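Local coordinates for K5 lyase (Enterobacteria phage k1-5, PDB 2X3H), which probably cleaves heparosan, the K5 capsular polysaccharide of its bacterial host, by an eliminative lyase mechanism, as a trimeric tail-spike enzyme, at residues I96-F101 with R116-L121; P193-M198 with S223-I228; A248-V253 with P275-I280. All blocks are in the same frame, centred on the assembly; numbering follows the deposited sequence.

Overall arrangement
All three contacts join successive parallel rungs of one beta-helix, each catching a turn as it runs into a strand. Interaction 1 belongs to the N-terminal part of the helix and is only partly buried; it adds a carboxylate-guanidinium pair and a water to its strand bonds, and the second subunit reaches its polar end. Interactions 2 and 3 are mostly buried, lie about 10 Å apart between centres and meet directly, since strands 227-234 and 252-259 are neighbours; both also touch the third subunit. Interaction 2 closes its turn with a serine hydroxyl, interaction 3 with an asparagine amide. Interaction 1 stands well away, with nearest atoms about 16 Å from interaction 2.

Interaction 1. Residues I96-F101 with R116-L121; sequences ISDGVF and RGSGVL. Unlike the reference sequence in segment 96-101: I96 (reference Val).
D98 and R116 approach from the two segments with their flat ends steeply inclined, the carboxylate and guanidinium planes 73° apart, where two parallel strands of the beta-helix begin. R116 bends at its third torsion (chi3 61°), which carries NH1 back to S97. The bond from R116 NH1 to S97 OG is 3.0 Å long and lies almost in the guanidinium plane; the same hydroxyl has its stronger partner in the S67 carbonyl. The salt bridge from R116 NH1 to D98 OD2 is long, 3.5 Å, and as a hydrogen bond it is weak. Water 1 spans the same pair, donating to D98 OD2 and accepting from R116 NH2. The other carboxylate oxygen, D98 OD1, takes the hydroxyl proton of S118 OG at 2.7 Å, on its anti side and 34° out of plane, and A93 N of the second subunit also bonds to it. Both carboxylate oxygens are thus occupied, which would help fix the rotation of the group.

Further on, F101 N reaches V120 O and V120 N reaches G99 O, the parallel pairing of strands 99-103 and 119-123. V100 and V120 stand side by side on one face, CG2 of V100 being 4.1 Å from CB of V120. On the face of F101 and L121, the L121 side chain crosses that of I96, from the turn before the strand, at about a right angle, and I96 CG2 rests over the rim of the F101 ring; I84 of helix 81-88 packs against all three. At the turn G119 CA comes within 3.3 Å of I96 O, a CA-H...O contact to a buried carbonyl oxygen with no hydrogen-bond partner in the model.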
ATOM      1  N   ILE A  96      -2.302  -3.921 -39.696  1.00  8.94           N
ATOM      2  CA  ILE A  96      -1.071  -3.555 -40.377  1.00  9.81           C
ATOM      3  C   ILE A  96       0.057  -4.352 -39.725  1.00  9.65           C
ATOM      4  O   ILE A  96       0.582  -3.975 -38.679  1.00  8.77           O
ATOM      5  CB  ILE A  96      -0.818  -2.031 -40.328  1.00 10.42           C
ATOM      6  CG1 ILE A  96      -1.975  -1.289 -41.001  1.00 11.13           C
ATOM      7  CG2 ILE A  96       0.493  -1.683 -41.010  1.00 11.46           C
ATOM      8  CD1 ILE A  96      -1.868   0.226 -40.913  1.00 12.29           C
ATOM      9  N   SER A  97       0.397  -5.478 -40.345  1.00  9.78           N
ATOM     10  CA  SER A  97       1.327  -6.412 -39.753  1.00 10.03           C
ATOM     11  C   SER A  97       2.328  -6.960 -40.770  1.00 11.12           C
ATOM     12  O   SER A  97       2.206  -6.702 -41.977  1.00 10.88           O
ATOM     13  CB  SER A  97       0.551  -7.564 -39.091  1.00  9.93           C
ATOM     14  OG  SER A  97      -0.066  -8.414 -40.051  1.00 10.94           O
ATOM     15  N   ASP A  98       3.319  -7.690 -40.260  1.00 11.64           N
ATOM     16  CA  ASP A  98       4.310  -8.408 -41.082  1.00 12.60           C
ATOM     17  C   ASP A  98       5.065  -7.485 -42.039  1.00 12.53           C
ATOM     18  O   ASP A  98       5.209  -7.775 -43.228  1.00 13.66           O
ATOM     19  CB  ASP A  98       3.653  -9.564 -41.868  1.00 13.36           C
ATOM     20  CG  ASP A  98       3.152 -10.695 -40.974  1.00 14.37           C
ATOM     21  OD1 ASP A  98       3.519 -10.758 -39.778  1.00 12.83           O
ATOM     22  OD2 ASP A  98       2.373 -11.542 -41.480  1.00 16.13           O
ATOM     23  N   GLY A  99       5.555  -6.369 -41.518  1.00 12.27           N
ATOM     24  CA  GLY A  99       6.349  -5.463 -42.328  1.00 11.93           C
ATOM     25  C   GLY A  99       6.689  -4.168 -41.633  1.00 12.06           C
ATOM     26  O   GLY A  99       6.256  -3.913 -40.501  1.00 11.38           O
ATOM     27  N   VAL A 100       7.495  -3.360 -42.315  1.00 11.27           N
ATOM     28  CA  VAL A 100       7.847  -2.030 -41.871  1.00 11.13           C
ATOM     29  C   VAL A 100       7.242  -1.065 -42.877  1.00 11.75           C
ATOM     30  O   VAL A 100       7.580  -1.095 -44.067  1.00 12.57           O
ATOM     31  CB  VAL A 100       9.375  -1.849 -41.794  1.00 11.48           C
ATOM     32  CG1 VAL A 100       9.722  -0.436 -41.337  1.00 11.87           C
ATOM     33  CG2 VAL A 100       9.997  -2.887 -40.857  1.00 11.20           C
ATOM     34  N   PHE A 101       6.329  -0.224 -42.407  1.00 10.82           N
ATOM     35  CA  PHE A 101       5.516   0.583 -43.306  1.00 10.18           C
ATOM     36  C   PHE A 101       5.920   2.035 -43.226  1.00 11.20           C
ATOM     37  O   PHE A 101       5.565   2.753 -42.285  1.00 11.51           O
ATOM     38  CB  PHE A 101       4.032   0.382 -42.997  1.00 10.99           C
ATOM     39  CG  PHE A 101       3.583  -1.038 -43.166  1.00 10.78           C
ATOM     40  CD1 PHE A 101       3.783  -1.980 -42.152  1.00 10.87           C
ATOM     41  CD2 PHE A 101       2.975  -1.446 -44.349  1.00 10.54           C
ATOM     42  CE1 PHE A 101       3.384  -3.301 -42.315  1.00 10.85           C
ATOM     43  CE2 PHE A 101       2.555  -2.748 -44.513  1.00 10.85           C
ATOM     44  CZ  PHE A 101       2.762  -3.688 -43.502  1.00 11.78           C
ATOM     45  N   ARG A 116      -0.587  -7.055 -34.798  1.00  8.57           N
ATOM     46  CA  ARG A 116      -0.298  -8.481 -34.583  1.00  9.80           C
ATOM     47  C   ARG A 116       1.116  -8.764 -34.021  1.00  9.52           C
ATOM     48  O   ARG A 116       1.642  -9.880 -34.152  1.00 10.06           O
ATOM     49  CB  ARG A 116      -0.563  -9.296 -35.865  1.00  9.52           C
ATOM     50  CG  ARG A 116      -2.012  -9.217 -36.363  1.00 11.22           C
ATOM     51  CD  ARG A 116      -2.226  -9.945 -37.705  1.00 11.97           C
ATOM     52  NE  ARG A 116      -1.927 -11.372 -37.645  1.00 13.94           N
ATOM     53  CZ  ARG A 116      -1.051 -11.991 -38.429  1.00 13.15           C
ATOM     54  NH1 ARG A 116      -0.376 -11.319 -39.357  1.00 13.60           N
ATOM     55  NH2 ARG A 116      -0.853 -13.295 -38.285  1.00 14.85           N
ATOM     56  N   GLY A 117       1.709  -7.759 -33.384  1.00  9.32           N
ATOM     57  CA  GLY A 117       3.067  -7.853 -32.844  1.00  9.76           C
ATOM     58  C   GLY A 117       4.180  -7.820 -33.877  1.00 10.95           C
ATOM     59  O   GLY A 117       5.354  -7.926 -33.527  1.00 11.54           O
ATOM     60  N   SER A 118       3.830  -7.689 -35.151  1.00 10.07           N
ATOM     61  CA  SER A 118       4.861  -7.712 -36.191  1.00 10.85           C
ATOM     62  C   SER A 118       4.861  -6.494 -37.105  1.00 10.92           C
ATOM     63  O   SER A 118       5.800  -6.306 -37.891  1.00 12.48           O
ATOM     64  CB  SER A 118       4.757  -8.984 -37.032  1.00 10.47           C
ATOM     65  OG  SER A 118       3.553  -8.991 -37.780  1.00 10.54           O
ATOM     66  N   GLY A 119       3.814  -5.677 -37.028  1.00  9.64           N
ATOM     67  CA  GLY A 119       3.774  -4.451 -37.810  1.00  9.70           C
ATOM     68  C   GLY A 119       4.605  -3.347 -37.179  1.00  9.98           C
ATOM     69  O   GLY A 119       4.613  -3.183 -35.950  1.00  9.23           O
ATOM     70  N   VAL A 120       5.328  -2.607 -38.016  1.00  9.57           N
ATOM     71  CA  VAL A 120       6.070  -1.429 -37.578  1.00 10.36           C
ATOM     72  C   VAL A 120       5.631  -0.237 -38.417  1.00 11.13           C
ATOM     73  O   VAL A 120       5.717  -0.284 -39.643  1.00 11.34           O
ATOM     74  CB  VAL A 120       7.590  -1.610 -37.770  1.00 10.73           C
ATOM     75  CG1 VAL A 120       8.345  -0.349 -37.308  1.00 11.08           C
ATOM     76  CG2 VAL A 120       8.074  -2.857 -37.043  1.00 11.76           C
ATOM     77  N   LEU A 121       5.141   0.817 -37.764  1.00 10.96           N
ATOM     78  CA  LEU A 121       4.822   2.051 -38.465  1.00 10.88           C
ATOM     79  C   LEU A 121       6.036   2.955 -38.379  1.00 11.97           C
ATOM     80  O   LEU A 121       6.371   3.467 -37.310  1.00 11.51           O
ATOM     81  CB  LEU A 121       3.592   2.728 -37.858  1.00 11.29           C
ATOM     82  CG  LEU A 121       2.284   1.963 -38.070  1.00 12.85           C
ATOM     83  CD1 LEU A 121       1.113   2.673 -37.396  1.00 12.90           C
ATOM     84  CD2 LEU A 121       2.009   1.797 -39.559  1.00 13.38           C
TER
HETATM   85  O   HOH W   1       1.306 -13.763 -40.447  1.00 16.21           O

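Interaction 2. Residues P193-M198 with S223-I228; sequences PPDGLM and SVNSLI
S226 turns its hydroxyl beside its own backbone N (chi1 -66°), back toward the start of its turn, where OG meets two groups. It accepts from L197 N at 3.0 Å across the contact and donates to V224 O at 3.0 Å within its own segment. D195 has CG opposite its backbone N (chi1 -169°), which lays the carboxylate against V224: D195 CG is 3.6 Å from V224 CG2, the methyl that sits between backbone N and carbonyl carbon.

V224 O is gripped twice. G196 N approaches in the carbonyl plane at 3.2 Å, while the S226 hydroxyl comes from 54° above it. Before this point V224 N bonds to P194 O, with the CB atoms of P194 and S223 alongside at 3.9 Å; after it L227 N bonds to L197 O at 2.9 Å. From there the segments run on as the parallel strands 198-206 and 227-234 of the beta-helix, and M198 and L227 put their side chains on the same face of the sheet.

The charged end of D195 is turned to a neighbouring chain, where OD1 makes a salt bridge to K234 of the third subunit; that subunit's R203 also bonds to G196 O. One serine oxygen, acceptor and donor at once, thus adds a side-chain link to three backbone bonds, while the salt bridge from D195 runs between subunits and so probably helps hold the trimer.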
ATOM      1  N   PRO A 193     -12.132  17.214 -22.209  1.00 13.29           N
ATOM      2  CA  PRO A 193     -11.165  16.312 -21.571  1.00 11.98           C
ATOM      3  C   PRO A 193     -11.214  14.917 -22.173  1.00  9.96           C
ATOM      4  O   PRO A 193     -12.307  14.390 -22.416  1.00 10.58           O
ATOM      5  CB  PRO A 193     -11.647  16.254 -20.113  1.00 12.55           C
ATOM      6  CG  PRO A 193     -12.373  17.532 -19.909  1.00 14.45           C
ATOM      7  CD  PRO A 193     -13.025  17.853 -21.227  1.00 13.68           C
ATOM      8  N   PRO A 194     -10.038  14.309 -22.413  1.00  8.03           N
ATOM      9  CA  PRO A 194      -9.992  12.868 -22.693  1.00  7.66           C
ATOM     10  C   PRO A 194     -10.627  12.123 -21.513  1.00  7.17           C
ATOM     11  O   PRO A 194     -10.413  12.517 -20.372  1.00  7.37           O
ATOM     12  CB  PRO A 194      -8.482  12.590 -22.776  1.00  8.21           C
ATOM     13  CG  PRO A 194      -7.873  13.870 -23.165  1.00  9.09           C
ATOM     14  CD  PRO A 194      -8.703  14.922 -22.454  1.00  8.41           C
ATOM     15  N   ASP A 195     -11.405  11.071 -21.779  1.00  7.63           N
ATOM     16  CA  ASP A 195     -12.236  10.451 -20.725  1.00  7.48           C
ATOM     17  C   ASP A 195     -12.298   8.951 -20.975  1.00  7.15           C
ATOM     18  O   ASP A 195     -12.622   8.515 -22.076  1.00  6.81           O
ATOM     19  CB  ASP A 195     -13.641  11.075 -20.787  1.00  9.16           C
ATOM     20  CG  ASP A 195     -14.541  10.735 -19.585  1.00 11.21           C
ATOM     21  OD1 ASP A 195     -14.211   9.874 -18.742  1.00 10.74           O
ATOM     22  OD2 ASP A 195     -15.635  11.349 -19.497  1.00 12.78           O
ATOM     23  N   GLY A 196     -11.971   8.159 -19.957  1.00  5.53           N
ATOM     24  CA  GLY A 196     -12.137   6.719 -20.077  1.00  4.79           C
ATOM     25  C   GLY A 196     -11.053   5.998 -20.874  1.00  5.03           C
ATOM     26  O   GLY A 196     -11.271   4.888 -21.385  1.00  4.98           O
ATOM     27  N   LEU A 197      -9.885   6.611 -20.975  1.00  5.56           N
ATOM     28  CA  LEU A 197      -8.792   5.986 -21.726  1.00  5.74           C
ATOM     29  C   LEU A 197      -8.242   4.799 -20.957  1.00  5.49           C
ATOM     30  O   LEU A 197      -8.239   4.796 -19.723  1.00  4.83           O
ATOM     31  CB  LEU A 197      -7.649   6.976 -21.958  1.00  6.20           C
ATOM     32  CG  LEU A 197      -8.034   8.336 -22.567  1.00  7.34           C
ATOM     33  CD1 LEU A 197      -6.810   9.206 -22.822  1.00  8.56           C
ATOM     34  CD2 LEU A 197      -8.825   8.164 -23.843  1.00  8.27           C
ATOM     35  N   MET A 198      -7.772   3.795 -21.681  1.00  4.40           N
ATOM     36  CA  MET A 198      -7.007   2.722 -21.064  1.00  5.80           C
ATOM     37  C   MET A 198      -5.712   2.611 -21.833  1.00  5.78           C
ATOM     38  O   MET A 198      -5.715   2.274 -23.012  1.00  6.99           O
ATOM     39  CB  MET A 198      -7.758   1.395 -21.117  1.00  6.28           C
ATOM     40  CG  MET A 198      -8.973   1.321 -20.189  1.00  8.03           C
ATOM     41  SD  MET A 198      -9.860  -0.239 -20.421  1.00 11.41           S
ATOM     42  CE  MET A 198     -11.109  -0.162 -19.144  1.00  9.17           C
ATOM     43  N   SER A 223      -6.849  14.588 -18.575  1.00  6.63           N
ATOM     44  CA  SER A 223      -7.781  13.476 -18.727  1.00  5.84           C
ATOM     45  C   SER A 223      -8.524  13.217 -17.422  1.00  5.61           C
ATOM     46  O   SER A 223      -8.072  13.608 -16.335  1.00  5.63           O
ATOM     47  CB  SER A 223      -7.046  12.203 -19.140  1.00  6.63           C
ATOM     48  OG  SER A 223      -6.122  11.834 -18.118  1.00  7.95           O
ATOM     49  N   VAL A 224      -9.653  12.531 -17.542  1.00  5.91           N
ATOM     50  CA  VAL A 224     -10.408  12.081 -16.381  1.00  5.92           C
ATOM     51  C   VAL A 224     -10.790  10.610 -16.546  1.00  5.32           C
ATOM     52  O   VAL A 224     -10.871  10.098 -17.679  1.00  5.14           O
ATOM     53  CB  VAL A 224     -11.681  12.945 -16.152  1.00  6.40           C
ATOM     54  CG1 VAL A 224     -11.303  14.390 -15.846  1.00  7.37           C
ATOM     55  CG2 VAL A 224     -12.624  12.876 -17.357  1.00  8.19           C
ATOM     56  N   ASN A 225     -11.025   9.925 -15.420  1.00  5.00           N
ATOM     57  CA  ASN A 225     -11.507   8.533 -15.430  1.00  5.06           C
ATOM     58  C   ASN A 225     -10.690   7.634 -16.353  1.00  4.57           C
ATOM     59  O   ASN A 225     -11.256   6.826 -17.072  1.00  5.78           O
ATOM     60  CB  ASN A 225     -12.991   8.456 -15.841  1.00  4.87           C
ATOM     61  CG  ASN A 225     -13.867   9.416 -15.049  1.00  6.42           C
ATOM     62  OD1 ASN A 225     -14.667  10.182 -15.621  1.00  9.82           O
ATOM     63  ND2 ASN A 225     -13.711   9.398 -13.738  1.00  3.56           N
ATOM     64  N   SER A 226      -9.367   7.757 -16.303  1.00  4.70           N
ATOM     65  CA  SER A 226      -8.512   6.995 -17.203  1.00  4.37           C
ATOM     66  C   SER A 226      -7.502   6.154 -16.452  1.00  4.86           C
ATOM     67  O   SER A 226      -7.143   6.473 -15.310  1.00  5.27           O
ATOM     68  CB  SER A 226      -7.794   7.937 -18.168  1.00  5.19           C
ATOM     69  OG  SER A 226      -8.716   8.578 -19.048  1.00  5.96           O
ATOM     70  N   LEU A 227      -7.068   5.073 -17.096  1.00  5.12           N
ATOM     71  CA  LEU A 227      -6.136   4.113 -16.495  1.00  6.67           C
ATOM     72  C   LEU A 227      -4.858   4.066 -17.314  1.00  6.92           C
ATOM     73  O   LEU A 227      -4.918   3.937 -18.533  1.00  7.88           O
ATOM     74  CB  LEU A 227      -6.758   2.704 -16.461  1.00  7.93           C
ATOM     75  CG  LEU A 227      -8.035   2.513 -15.630  1.00  9.34           C
ATOM     76  CD1 LEU A 227      -8.672   1.185 -15.909  1.00  9.09           C
ATOM     77  CD2 LEU A 227      -7.727   2.643 -14.129  1.00 10.01           C
ATOM     78  N   ILE A 228      -3.711   4.178 -16.655  1.00  6.78           N
ATOM     79  CA  ILE A 228      -2.408   4.015 -17.309  1.00  7.09           C
ATOM     80  C   ILE A 228      -1.664   2.953 -16.507  1.00  7.65           C
ATOM     81  O   ILE A 228      -1.403   3.166 -15.325  1.00  7.75           O
ATOM     82  CB  ILE A 228      -1.628   5.339 -17.297  1.00  8.06           C
ATOM     83  CG1 ILE A 228      -2.430   6.420 -18.028  1.00  8.43           C
ATOM     84  CG2 ILE A 228      -0.208   5.170 -17.885  1.00  8.37           C
ATOM     85  CD1 ILE A 228      -1.807   7.810 -17.920  1.00  9.36           C
TER

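Interaction 3. Residues A248-V253 with P275-I280; sequences ASYNIV and PSNNLI
N278 turns its side-chain amide in toward the turn 248-251 and uses both ends of it. Its ND2 gives a bond of 3.1 Å to A248 O, with the acceptor close to the amide plane but the donor standing 56° above the carbonyl plane; its OD1 accepts N251 N at 3.1 Å. Bonded at both ends, the amide is restrained from rotating or flipping over. A248 O has a second donor, S276 N, arriving nearly straight down the carbonyl bond.

The side chains of N251 and N278 run alongside each other, their amide planes only 9° apart. Y250 and N277 repeat this one residue earlier in each segment: ring and amide are 10° from parallel, and Y250 CE1 lies 3.9 Å from N277 CB. Y250 N bonds to N277 O from well above its carbonyl plane, and water 2 bridges S249 OG and N277 OD1.

Asparagine amides bonded in this way to the preceding rung, one turn after another, form an asparagine ladder of the kind known in parallel beta-helices; N301 repeats it on the next rung, its OD1 bonded to N278 N and its ND2 to P275 O. Past the ladder, L279 N to N251 O (3.0 Å) and V253 N to L279 O (2.8 Å) start the strand pairing. I252 lies beside L279 on one face, CG2 to CD2 4.1 Å, and V253 packs on I280 on the other. Farther out, the Y250 hydroxyl is hydrogen-bonded to D309 of the third subunit.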
ATOM      1  N   ALA A 248      -5.883  17.209 -14.894  1.00  6.39           N
ATOM      2  CA  ALA A 248      -6.056  15.760 -14.798  1.00  5.89           C
ATOM      3  C   ALA A 248      -6.553  15.366 -13.409  1.00  4.93           C
ATOM      4  O   ALA A 248      -5.951  15.749 -12.392  1.00  5.86           O
ATOM      5  CB  ALA A 248      -4.744  15.052 -15.089  1.00  5.82           C
ATOM      6  N   SER A 249      -7.638  14.592 -13.375  1.00  5.94           N
ATOM      7  CA  SER A 249      -8.218  14.130 -12.117  1.00  6.09           C
ATOM      8  C   SER A 249      -8.884  12.765 -12.303  1.00  5.52           C
ATOM      9  O   SER A 249      -9.365  12.440 -13.393  1.00  4.85           O
ATOM     10  CB  SER A 249      -9.266  15.131 -11.607  1.00  7.80           C
ATOM     11  OG  SER A 249      -8.713  16.410 -11.328  1.00 11.91           O
ATOM     12  N   TYR A 250      -8.932  11.972 -11.236  1.00  4.58           N
ATOM     13  CA  TYR A 250      -9.661  10.702 -11.257  1.00  4.91           C
ATOM     14  C   TYR A 250      -9.023   9.687 -12.198  1.00  5.27           C
ATOM     15  O   TYR A 250      -9.719   8.869 -12.812  1.00  6.40           O
ATOM     16  CB  TYR A 250     -11.156  10.894 -11.592  1.00  6.13           C
ATOM     17  CG  TYR A 250     -11.784  12.076 -10.880  1.00  6.47           C
ATOM     18  CD1 TYR A 250     -11.782  12.160  -9.491  1.00  7.77           C
ATOM     19  CD2 TYR A 250     -12.386  13.108 -11.605  1.00  7.24           C
ATOM     20  CE1 TYR A 250     -12.347  13.267  -8.837  1.00  7.50           C
ATOM     21  CE2 TYR A 250     -12.948  14.201 -10.962  1.00  7.39           C
ATOM     22  CZ  TYR A 250     -12.930  14.271  -9.586  1.00  7.69           C
ATOM     23  OH  TYR A 250     -13.494  15.379  -8.972  1.00  7.52           O
ATOM     24  N   ASN A 251      -7.697   9.745 -12.302  1.00  5.04           N
ATOM     25  CA  ASN A 251      -6.936   8.763 -13.066  1.00  4.35           C
ATOM     26  C   ASN A 251      -6.211   7.824 -12.124  1.00  5.17           C
ATOM     27  O   ASN A 251      -5.918   8.200 -10.990  1.00  4.53           O
ATOM     28  CB  ASN A 251      -5.908   9.476 -13.956  1.00  5.62           C
ATOM     29  CG  ASN A 251      -6.544  10.529 -14.843  1.00  6.47           C
ATOM     30  OD1 ASN A 251      -6.370  11.743 -14.630  1.00  7.92           O
ATOM     31  ND2 ASN A 251      -7.295  10.079 -15.825  1.00  5.40           N
ATOM     32  N   ILE A 252      -5.918   6.614 -12.595  1.00  4.81           N
ATOM     33  CA  ILE A 252      -5.027   5.704 -11.881  1.00  3.83           C
ATOM     34  C   ILE A 252      -3.813   5.442 -12.762  1.00  5.01           C
ATOM     35  O   ILE A 252      -3.969   5.096 -13.924  1.00  5.13           O
ATOM     36  CB  ILE A 252      -5.708   4.342 -11.571  1.00  4.28           C
ATOM     37  CG1 ILE A 252      -6.974   4.558 -10.727  1.00  5.49           C
ATOM     38  CG2 ILE A 252      -4.719   3.427 -10.832  1.00  5.71           C
ATOM     39  CD1 ILE A 252      -7.693   3.274 -10.351  1.00  5.00           C
ATOM     40  N   VAL A 253      -2.620   5.643 -12.206  1.00  4.28           N
ATOM     41  CA  VAL A 253      -1.363   5.322 -12.894  1.00  5.55           C
ATOM     42  C   VAL A 253      -0.723   4.209 -12.070  1.00  6.22           C
ATOM     43  O   VAL A 253      -0.571   4.358 -10.858  1.00  6.02           O
ATOM     44  CB  VAL A 253      -0.408   6.529 -12.906  1.00  5.33           C
ATOM     45  CG1 VAL A 253       0.950   6.131 -13.523  1.00  5.55           C
ATOM     46  CG2 VAL A 253      -1.044   7.722 -13.645  1.00  5.12           C
ATOM     47  N   PRO A 275      -2.628  18.624 -11.555  1.00  5.91           N
ATOM     48  CA  PRO A 275      -3.242  17.304 -11.350  1.00  5.08           C
ATOM     49  C   PRO A 275      -3.597  17.056  -9.885  1.00  5.11           C
ATOM     50  O   PRO A 275      -2.765  17.274  -8.991  1.00  4.26           O
ATOM     51  CB  PRO A 275      -2.165  16.329 -11.841  1.00  6.38           C
ATOM     52  CG  PRO A 275      -1.403  17.131 -12.858  1.00  6.46           C
ATOM     53  CD  PRO A 275      -1.374  18.541 -12.319  1.00  6.19           C
ATOM     54  N   SER A 276      -4.837  16.625  -9.666  1.00  4.51           N
ATOM     55  CA  SER A 276      -5.397  16.483  -8.320  1.00  4.63           C
ATOM     56  C   SER A 276      -6.308  15.260  -8.299  1.00  4.68           C
ATOM     57  O   SER A 276      -6.890  14.893  -9.323  1.00  4.91           O
ATOM     58  CB  SER A 276      -6.201  17.743  -7.953  1.00  5.31           C
ATOM     59  OG  SER A 276      -5.387  18.911  -7.942  1.00  7.29           O
ATOM     60  N   ASN A 277      -6.466  14.635  -7.132  1.00  4.52           N
ATOM     61  CA  ASN A 277      -7.361  13.489  -7.035  1.00  4.47           C
ATOM     62  C   ASN A 277      -6.974  12.332  -7.981  1.00  4.73           C
ATOM     63  O   ASN A 277      -7.845  11.698  -8.583  1.00  5.25           O
ATOM     64  CB  ASN A 277      -8.818  13.908  -7.302  1.00  5.19           C
ATOM     65  CG  ASN A 277      -9.453  14.632  -6.130  1.00  7.36           C
ATOM     66  OD1 ASN A 277     -10.125  15.667  -6.294  1.00 10.44           O
ATOM     67  ND2 ASN A 277      -9.264  14.096  -4.948  1.00  5.26           N
ATOM     68  N   ASN A 278      -5.675  12.073  -8.112  1.00  4.38           N
ATOM     69  CA  ASN A 278      -5.191  10.919  -8.866  1.00  4.42           C
ATOM     70  C   ASN A 278      -4.536   9.914  -7.953  1.00  4.46           C
ATOM     71  O   ASN A 278      -3.994  10.294  -6.905  1.00  5.02           O
ATOM     72  CB  ASN A 278      -4.171  11.371  -9.909  1.00  4.90           C
ATOM     73  CG  ASN A 278      -4.763  12.360 -10.881  1.00  5.13           C
ATOM     74  OD1 ASN A 278      -5.575  11.985 -11.739  1.00  5.11           O
ATOM     75  ND2 ASN A 278      -4.372  13.635 -10.751  1.00  5.91           N
ATOM     76  N   LEU A 279      -4.573   8.651  -8.370  1.00  4.56           N
ATOM     77  CA  LEU A 279      -3.908   7.570  -7.647  1.00  4.71           C
ATOM     78  C   LEU A 279      -2.716   7.115  -8.480  1.00  5.42           C
ATOM     79  O   LEU A 279      -2.864   6.785  -9.648  1.00  5.76           O
ATOM     80  CB  LEU A 279      -4.890   6.401  -7.457  1.00  6.78           C
ATOM     81  CG  LEU A 279      -4.326   5.088  -6.915  1.00  9.14           C
ATOM     82  CD1 LEU A 279      -3.703   5.267  -5.529  1.00  9.10           C
ATOM     83  CD2 LEU A 279      -5.434   4.040  -6.863  1.00  9.35           C
ATOM     84  N   ILE A 280      -1.533   7.116  -7.879  1.00  4.29           N
ATOM     85  CA  ILE A 280      -0.309   6.720  -8.587  1.00  5.89           C
ATOM     86  C   ILE A 280       0.332   5.645  -7.728  1.00  6.97           C
ATOM     87  O   ILE A 280       0.716   5.910  -6.592  1.00  8.17           O
ATOM     88  CB  ILE A 280       0.642   7.918  -8.777  1.00  6.27           C
ATOM     89  CG1 ILE A 280      -0.025   8.974  -9.669  1.00  7.85           C
ATOM     90  CG2 ILE A 280       1.998   7.454  -9.359  1.00  7.32           C
ATOM     91  CD1 ILE A 280       0.581  10.370  -9.505  1.00  9.58           C
TER
HETATM   92  O   HOH W   2     -10.175  17.257  -8.724  1.00 16.39           O